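Local structure of Card1 endonuclease domain-containing protein (Vibrio cholerae, 1XMX) at residues 298-307 and 375-384. The protein is of unknown function but probably binds nucleic acid and carries a Card1-like endonuclease domain of the PDDEXK clan. Sequence-based numbering, arbitrary orientation.
Sequences TVVNNKLHII and LTQWFKAAGG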
ATOM      1  N   THR A 298      -0.682   0.957   3.599  1.00 19.66           N
ATOM      2  CA  THR A 298      -1.047   2.383   3.524  1.00 22.44           C
ATOM      3  C   THR A 298      -0.880   2.938   2.107  1.00 20.84           C
ATOM      4  O   THR A 298      -0.220   2.334   1.250  1.00 21.07           O
ATOM      5  CB  THR A 298      -0.204   3.269   4.457  1.00 22.34           C
ATOM      6  OG1 THR A 298       1.171   3.159   4.090  1.00 25.53           O
ATOM      7  CG2 THR A 298      -0.319   2.828   5.877  1.00 21.19           C
ATOM      8  N   VAL A 299      -1.520   4.072   1.843  1.00 19.61           N
ATOM      9  CA  VAL A 299      -1.108   4.908   0.713  1.00 16.12           C
ATOM     10  C   VAL A 299      -0.631   6.225   1.350  1.00 18.13           C
ATOM     11  O   VAL A 299      -1.330   6.807   2.218  1.00 17.01           O
ATOM     12  CB  VAL A 299      -2.271   5.157  -0.330  1.00 15.77           C
ATOM     13  CG1 VAL A 299      -1.770   6.019  -1.520  1.00 13.15           C
ATOM     14  CG2 VAL A 299      -2.816   3.843  -0.866  1.00 13.73           C
ATOM     15  N   VAL A 300       0.515   6.724   0.874  1.00 15.86           N
ATOM     16  CA  VAL A 300       1.101   7.936   1.376  1.00 14.73           C
ATOM     17  C   VAL A 300       1.629   8.712   0.195  1.00 16.03           C
ATOM     18  O   VAL A 300       2.396   8.175  -0.567  1.00 14.80           O
ATOM     19  CB  VAL A 300       2.321   7.636   2.280  1.00 15.76           C
ATOM     20  CG1 VAL A 300       2.843   8.907   2.912  1.00 12.17           C
ATOM     21  CG2 VAL A 300       1.943   6.505   3.335  1.00 17.18           C
ATOM     22  N   ASN A 301       1.234   9.990   0.075  1.00 14.64           N
ATOM     23  CA  ASN A 301       1.592  10.806  -1.050  1.00 16.70           C
ATOM     24  C   ASN A 301       1.316  10.063  -2.354  1.00 15.83           C
ATOM     25  O   ASN A 301       2.162  10.064  -3.271  1.00 14.92           O
ATOM     26  CB  ASN A 301       3.028  11.333  -0.980  1.00 17.30           C
ATOM     27  CG  ASN A 301       3.250  12.493  -1.982  1.00 16.05           C
ATOM     28  OD1 ASN A 301       2.338  13.231  -2.261  1.00 19.96           O
ATOM     29  ND2 ASN A 301       4.448  12.636  -2.495  1.00 13.73           N
ATOM     30  N   ASN A 302       0.139   9.434  -2.410  1.00 14.54           N
ATOM     31  CA  ASN A 302      -0.310   8.705  -3.579  1.00 14.25           C
ATOM     32  C   ASN A 302       0.584   7.508  -3.984  1.00 16.65           C
ATOM     33  O   ASN A 302       0.437   7.014  -5.100  1.00 12.87           O
ATOM     34  CB  ASN A 302      -0.517   9.640  -4.781  1.00 13.60           C
ATOM     35  CG  ASN A 302      -1.671  10.593  -4.582  1.00 12.99           C
ATOM     36  OD1 ASN A 302      -2.775  10.191  -4.179  1.00 13.68           O
ATOM     37  ND2 ASN A 302      -1.424  11.882  -4.841  1.00 12.71           N
ATOM     38  N   LYS A 303       1.508   7.077  -3.094  1.00 16.96           N
ATOM     39  CA  LYS A 303       2.344   5.875  -3.288  1.00 15.32           C
ATOM     40  C   LYS A 303       1.934   4.733  -2.297  1.00 16.39           C
ATOM     41  O   LYS A 303       1.821   4.962  -1.066  1.00 12.13           O
ATOM     42  CB  LYS A 303       3.787   6.226  -3.034  1.00 15.08           C
ATOM     43  CG  LYS A 303       4.266   7.399  -3.770  1.00 15.54           C
ATOM     44  CD  LYS A 303       5.680   7.794  -3.376  1.00 15.34           C
ATOM     45  CE  LYS A 303       5.968   9.130  -4.014  1.00 17.55           C
ATOM     46  NZ  LYS A 303       7.314   9.543  -3.718  1.00 19.36           N
ATOM     47  N   LEU A 304       1.747   3.513  -2.819  1.00 17.20           N
ATOM     48  CA  LEU A 304       1.363   2.347  -1.955  1.00 16.52           C
ATOM     49  C   LEU A 304       2.535   1.987  -1.073  1.00 16.39           C
ATOM     50  O   LEU A 304       3.653   1.837  -1.574  1.00 17.22           O
ATOM     51  CB  LEU A 304       0.984   1.133  -2.801  1.00 14.88           C
ATOM     52  CG  LEU A 304       0.474  -0.088  -2.023  1.00 16.64           C
ATOM     53  CD1 LEU A 304      -0.958   0.158  -1.424  1.00 14.78           C
ATOM     54  CD2 LEU A 304       0.527  -1.329  -2.886  1.00 13.46           C
ATOM     55  N   HIS A 305       2.299   1.930   0.241  1.00 16.23           N
ATOM     56  CA  HIS A 305       3.318   1.509   1.227  1.00 17.11           C
ATOM     57  C   HIS A 305       2.818   0.253   1.939  1.00 19.12           C
ATOM     58  O   HIS A 305       1.755   0.278   2.587  1.00 18.33           O
ATOM     59  CB  HIS A 305       3.511   2.558   2.303  1.00 19.18           C
ATOM     60  CG  HIS A 305       4.368   3.702   1.874  1.00 20.21           C
ATOM     61  ND1 HIS A 305       4.044   4.511   0.800  1.00 22.20           N
ATOM     62  CD2 HIS A 305       5.555   4.144   2.336  1.00 20.98           C
ATOM     63  CE1 HIS A 305       4.989   5.422   0.643  1.00 22.44           C
ATOM     64  NE2 HIS A 305       5.914   5.231   1.572  1.00 22.16           N
ATOM     65  N   ILE A 306       3.579  -0.829   1.797  1.00 19.22           N
ATOM     66  CA  ILE A 306       3.259  -2.101   2.459  1.00 21.08           C
ATOM     67  C   ILE A 306       4.247  -2.453   3.582  1.00 19.64           C
ATOM     68  O   ILE A 306       5.488  -2.434   3.420  1.00 18.94           O
ATOM     69  CB  ILE A 306       3.302  -3.290   1.463  1.00 21.96           C
ATOM     70  CG1 ILE A 306       2.361  -3.068   0.298  1.00 21.47           C
ATOM     71  CG2 ILE A 306       2.861  -4.651   2.178  1.00 23.13           C
ATOM     72  CD1 ILE A 306       2.752  -4.043  -0.850  1.00 25.14           C
ATOM     73  N   ILE A 307       3.687  -2.889   4.694  1.00 20.41           N
ATOM     74  CA  ILE A 307       4.507  -3.291   5.820  1.00 20.84           C
ATOM     75  C   ILE A 307       4.189  -4.754   6.142  1.00 22.82           C
ATOM     76  O   ILE A 307       3.006  -5.103   6.401  1.00 20.69           O
ATOM     77  CB  ILE A 307       4.222  -2.402   7.040  1.00 19.57           C
ATOM     78  CG1 ILE A 307       4.435  -0.938   6.678  1.00 18.57           C
ATOM     79  CG2 ILE A 307       5.148  -2.824   8.245  1.00 18.41           C
ATOM     80  CD1 ILE A 307       3.910   0.041   7.736  1.00 18.01           C
ATOM     81  N   LEU A 375       8.774   4.835  11.737  1.00 16.76           N
ATOM     82  CA  LEU A 375       7.681   4.814  10.802  1.00 16.60           C
ATOM     83  C   LEU A 375       7.414   6.212  10.225  1.00 18.65           C
ATOM     84  O   LEU A 375       7.120   6.362   9.040  1.00 21.06           O
ATOM     85  CB  LEU A 375       6.437   4.247  11.479  1.00 15.10           C
ATOM     86  CG  LEU A 375       6.250   2.706  11.655  1.00 15.58           C
ATOM     87  CD1 LEU A 375       4.912   2.365  12.216  1.00 11.08           C
ATOM     88  CD2 LEU A 375       6.415   2.006  10.289  1.00 14.21           C
ATOM     89  N   THR A 376       7.496   7.231  11.074  1.00 18.56           N
ATOM     90  CA  THR A 376       7.335   8.623  10.659  1.00 19.98           C
ATOM     91  C   THR A 376       8.403   8.958   9.646  1.00 19.05           C
ATOM     92  O   THR A 376       8.117   9.464   8.593  1.00 22.72           O
ATOM     93  CB  THR A 376       7.403   9.609  11.891  1.00 19.74           C
ATOM     94  OG1 THR A 376       6.441   9.223  12.880  1.00 19.42           O
ATOM     95  CG2 THR A 376       7.044  11.066  11.454  1.00 19.89           C
ATOM     96  N   GLN A 377       9.639   8.651   9.950  1.00 19.06           N
ATOM     97  CA  GLN A 377      10.697   8.893   9.009  1.00 19.57           C
ATOM     98  C   GLN A 377      10.419   8.252   7.655  1.00 19.09           C
ATOM     99  O   GLN A 377      10.603   8.915   6.621  1.00 19.74           O
ATOM    100  CB  GLN A 377      12.022   8.423   9.579  1.00 19.12           C
ATOM    101  CG  GLN A 377      12.376   9.232  10.840  1.00 22.84           C
ATOM    102  CD  GLN A 377      13.604   8.710  11.582  1.00 24.03           C
ATOM    103  OE1 GLN A 377      13.989   7.534  11.462  1.00 25.60           O
ATOM    104  NE2 GLN A 377      14.171   9.549  12.402  1.00 23.29           N
ATOM    105  N   TRP A 378       9.931   7.005   7.649  1.00 16.75           N
ATOM    106  CA  TRP A 378       9.733   6.242   6.405  1.00 15.34           C
ATOM    107  C   TRP A 378       8.660   6.959   5.619  1.00 17.19           C
ATOM    108  O   TRP A 378       8.826   7.191   4.392  1.00 15.01           O
ATOM    109  CB  TRP A 378       9.265   4.817   6.677  1.00 14.16           C
ATOM    110  CG  TRP A 378       9.199   3.898   5.478  1.00 11.70           C
ATOM    111  CD1 TRP A 378      10.169   3.699   4.527  1.00 10.47           C
ATOM    112  CD2 TRP A 378       8.117   3.025   5.151  1.00 12.13           C
ATOM    113  NE1 TRP A 378       9.708   2.785   3.565  1.00 10.91           N
ATOM    114  CE2 TRP A 378       8.462   2.345   3.958  1.00 11.22           C
ATOM    115  CE3 TRP A 378       6.872   2.763   5.737  1.00 11.27           C
ATOM    116  CZ2 TRP A 378       7.620   1.410   3.382  1.00 11.90           C
ATOM    117  CZ3 TRP A 378       6.036   1.863   5.141  1.00 10.96           C
ATOM    118  CH2 TRP A 378       6.428   1.171   3.984  1.00 11.40           C
ATOM    119  N   PHE A 379       7.607   7.384   6.330  1.00 16.52           N
ATOM    120  CA  PHE A 379       6.478   8.062   5.670  1.00 17.42           C
ATOM    121  C   PHE A 379       6.801   9.486   5.195  1.00 19.35           C
ATOM    122  O   PHE A 379       6.186   9.965   4.225  1.00 19.55           O
ATOM    123  CB  PHE A 379       5.274   8.145   6.577  1.00 16.85           C
ATOM    124  CG  PHE A 379       4.640   6.806   6.893  1.00 19.12           C
ATOM    125  CD1 PHE A 379       4.513   5.822   5.906  1.00 18.12           C
ATOM    126  CD2 PHE A 379       4.169   6.527   8.182  1.00 17.76           C
ATOM    127  CE1 PHE A 379       3.871   4.595   6.183  1.00 18.77           C
ATOM    128  CE2 PHE A 379       3.518   5.287   8.461  1.00 18.27           C
ATOM    129  CZ  PHE A 379       3.380   4.326   7.466  1.00 16.94           C
ATOM    130  N   LYS A 380       7.675  10.185   5.920  1.00 20.73           N
ATOM    131  CA  LYS A 380       8.162  11.500   5.494  1.00 21.48           C
ATOM    132  C   LYS A 380       8.913  11.368   4.172  1.00 20.93           C
ATOM    133  O   LYS A 380       8.722  12.198   3.279  1.00 21.46           O
ATOM    134  CB  LYS A 380       9.054  12.185   6.533  1.00 21.94           C
ATOM    135  CG  LYS A 380       8.303  12.455   7.863  1.00 27.88           C
ATOM    136  CD  LYS A 380       8.897  13.604   8.660  1.00 30.29           C
ATOM    137  CE  LYS A 380       9.144  13.155  10.127  1.00 32.57           C
ATOM    138  NZ  LYS A 380       9.413  14.261  11.082  1.00 33.33           N
ATOM    139  N   ALA A 381       9.755  10.345   4.067  1.00 19.54           N
ATOM    140  CA  ALA A 381      10.482  10.081   2.834  1.00 19.99           C
ATOM    141  C   ALA A 381       9.584   9.890   1.628  1.00 19.57           C
ATOM    142  O   ALA A 381      10.044  10.076   0.511  1.00 22.52           O
ATOM    143  CB  ALA A 381      11.495   8.953   2.996  1.00 18.84           C
ATOM    144  N   ALA A 382       8.294   9.601   1.814  1.00 18.83           N
ATOM    145  CA  ALA A 382       7.376   9.575   0.667  1.00 18.01           C
ATOM    146  C   ALA A 382       7.146  10.955  -0.018  1.00 19.86           C
ATOM    147  O   ALA A 382       6.583  11.017  -1.125  1.00 17.85           O
ATOM    148  CB  ALA A 382       5.988   8.913   1.046  1.00 17.39           C
ATOM    149  N   GLY A 383       7.548  12.048   0.648  1.00 20.95           N
ATOM    150  CA  GLY A 383       7.316  13.423   0.135  1.00 20.12           C
ATOM    151  C   GLY A 383       5.870  13.874   0.260  1.00 20.29           C
ATOM    152  O   GLY A 383       5.071  13.237   0.915  1.00 19.66           O
ATOM    153  N   GLY A 384       5.508  14.971  -0.373  1.00 21.58           N
ATOM    154  CA  GLY A 384       4.095  15.299  -0.476  1.00 24.37           C
ATOM    155  C   GLY A 384       3.628  16.391   0.443  1.00 28.43           C
ATOM    156  O   GLY A 384       2.460  16.830   0.356  1.00 27.51           O
TER
HETATM  157  O   HOH W   1       9.382   7.988  -1.900  1.00 38.47           O
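His305 turns the CD2 edge of its imidazole onto one face of Trp378, a T-shaped pair with CD2 3.5 Å from CH2 and the ring planes at 72°. The indole slides past His305 and Ile307 in the opposite direction; it is large enough to meet both the imidazole and, at CZ3, the branched Ile307, whose CG1 lies 3.6 Å away. Phe379, one helix position on, packs its CD1 against Val300 CG2 at 3.7 Å, the two side chains crossing nearly at right angles. Ala382, small enough for close approach, sets its CB 3.7 Å from both Val300 CG1 and His305 CE1.

Toward the C-terminal end of 375-384 the contact becomes polar. Ala382 O accepts two bonds from opposite faces of its carbonyl plane: a fairly straight one from Asn301 ND2 (3.0 Å, 161°), lying near the Asn301 amide plane, and one from Lys303 NZ (3.1 Å), above the carbonyl plane. Lysine suits the place because its extended chain carries the ammonium across to this oxygen, to Asn121 O and to a water shared with Ala381 O. Gly383 has positive phi, and Gly384, with no side chain, lets its CA lie 3.2 Å from Asn301 OD1.

The second shell fixes the imidazole. With CG beside the backbone N (chi1 -79°), His305 brings ND1 within 2.9 Å of Lys303 O, while NE2 bonds Arg338, which also makes a cation-pi contact with Trp378. The type I' turn Val300-Lys303 holds Asn301 and Lys303 at the hairpin tip.

Residues 375-380 of helix 371-380 thus run roughly antiparallel to residues 303-307 of strand 303-310, covering the hairpin that this strand forms with strand 288-300 in the endonuclease domain's mixed sheet; strand 338-343 pairs with 303-310, and Leu375 also touches helix 243-266.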